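Local coordinates for protein putative dihydrodipicolinate synthase (Thermus thermophilus, PDB 2PCQ) that adopts the TIM-barrel fold of the dihydrodipicolinate synthase family, a parallel eight-stranded barrel wrapped by helices, and assembles as four chains, at residues I6-F10 against L241-L245. Sequence-based numbering, arbitrary orientation.
Sequences IPTPF and LKQAL
K242 reaches from its helix to the chain just past the first barrel strand and places its ammonium group on the backbone carbonyl of T8, with NZ 2.6 Å from O. The nitrogen approaches from over the carbonyl group, 41° off its plane, at a C=O···N angle of 134°. With CG turned opposite the lysine's own carbonyl carbon (chi1 -76°), the extended chain beyond it carries NZ past P7 CB to the carbonyl of T8. On the way the methylenes run alongside the ring of P7, whose CB is 3.7 Å from K242 CE. Farther along the loop F10 flanks the same ammonium group, its CD2 3.6 Å from NZ in an oblique approach. That nitrogen is also shared with E43, in a salt bridge, and with the carbonyl of Y254, giving the buried charge three oxygen partners; E43 probably offsets much of it.

P7 supplies the apolar half. The CG corner of its ring meets a methyl of L245, CG lying 3.6 Å from CD1 of the leucine. The same methyl also reaches CD of the ring, and L241, one helical turn earlier, adds a looser contact there, its CD2 4.3 Å from P7 CD.

The contact is buried and joins the loop after strand 2-6 to the C-terminal part of helix 216-247. Helix 18-28 also packs against this loop, F21 touching T8 and P9 and L24 touching P7, whereas helix 266-278 covers A244 on the long helix.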
# COMPACT_ATOMS: atom_id res chain seq x y z
N ILE A 6 2.34 4.01 -29.38
CA ILE A 6 1.49 3.21 -30.24
C ILE A 6 1.34 1.76 -29.80
O ILE A 6 2.30 1.12 -29.37
CB ILE A 6 1.97 3.23 -31.72
CG1 ILE A 6 3.32 2.53 -31.86
CG2 ILE A 6 2.06 4.66 -32.22
CD1 ILE A 6 3.73 2.30 -33.30
N PRO A 7 0.11 1.23 -29.88
CA PRO A 7 -0.11 -0.16 -29.47
C PRO A 7 0.48 -1.10 -30.51
O PRO A 7 0.77 -0.69 -31.63
CB PRO A 7 -1.63 -0.25 -29.38
CG PRO A 7 -2.08 0.71 -30.43
CD PRO A 7 -1.16 1.89 -30.23
N THR A 8 0.69 -2.35 -30.11
CA THR A 8 1.22 -3.36 -31.02
C THR A 8 0.05 -4.28 -31.34
O THR A 8 -0.47 -4.98 -30.46
CB THR A 8 2.35 -4.17 -30.36
OG1 THR A 8 3.42 -3.29 -30.01
CG2 THR A 8 2.87 -5.23 -31.33
N PRO A 9 -0.40 -4.28 -32.60
CA PRO A 9 -1.52 -5.10 -33.07
C PRO A 9 -1.34 -6.61 -33.06
O PRO A 9 -0.30 -7.12 -33.46
CB PRO A 9 -1.76 -4.59 -34.50
CG PRO A 9 -1.18 -3.20 -34.48
CD PRO A 9 0.08 -3.39 -33.67
N PHE A 10 -2.38 -7.30 -32.60
CA PHE A 10 -2.44 -8.77 -32.58
C PHE A 10 -3.83 -9.04 -33.16
O PHE A 10 -4.73 -8.22 -32.99
CB PHE A 10 -2.43 -9.32 -31.14
CG PHE A 10 -1.14 -9.10 -30.40
CD1 PHE A 10 -0.00 -9.85 -30.70
CD2 PHE A 10 -1.06 -8.14 -29.39
CE1 PHE A 10 1.19 -9.64 -30.01
CE2 PHE A 10 0.13 -7.92 -28.70
CZ PHE A 10 1.26 -8.68 -29.01
N LEU A 241 -7.86 1.47 -25.31
CA LEU A 241 -7.09 2.18 -26.33
C LEU A 241 -7.25 1.52 -27.70
O LEU A 241 -7.52 2.20 -28.69
CB LEU A 241 -5.60 2.20 -25.95
CG LEU A 241 -4.66 2.79 -27.01
CD1 LEU A 241 -5.07 4.22 -27.31
CD2 LEU A 241 -3.22 2.73 -26.51
N LYS A 242 -7.08 0.21 -27.75
CA LYS A 242 -7.20 -0.51 -29.01
C LYS A 242 -8.63 -0.48 -29.56
O LYS A 242 -8.83 -0.32 -30.76
CB LYS A 242 -6.71 -1.95 -28.86
CG LYS A 242 -5.19 -2.06 -28.81
CD LYS A 242 -4.73 -3.51 -28.88
CE LYS A 242 -3.24 -3.59 -29.14
NZ LYS A 242 -2.77 -4.99 -29.28
N GLN A 243 -9.61 -0.63 -28.68
CA GLN A 243 -11.00 -0.61 -29.12
C GLN A 243 -11.34 0.76 -29.71
O GLN A 243 -12.09 0.85 -30.69
CB GLN A 243 -11.94 -0.95 -27.97
CG GLN A 243 -13.42 -0.86 -28.34
CD GLN A 243 -14.32 -1.47 -27.29
OE1 GLN A 243 -14.03 -1.43 -26.10
NE2 GLN A 243 -15.45 -2.03 -27.73
N ALA A 244 -10.79 1.81 -29.12
CA ALA A 244 -11.03 3.17 -29.60
C ALA A 244 -10.40 3.36 -30.98
O ALA A 244 -11.02 3.92 -31.88
CB ALA A 244 -10.44 4.18 -28.62
N LEU A 245 -9.17 2.89 -31.14
CA LEU A 245 -8.50 3.02 -32.42
C LEU A 245 -9.24 2.22 -33.49
O LEU A 245 -9.41 2.70 -34.61
CB LEU A 245 -7.05 2.56 -32.32
CG LEU A 245 -6.14 3.56 -31.58
CD1 LEU A 245 -4.82 2.90 -31.23
CD2 LEU A 245 -5.92 4.79 -32.45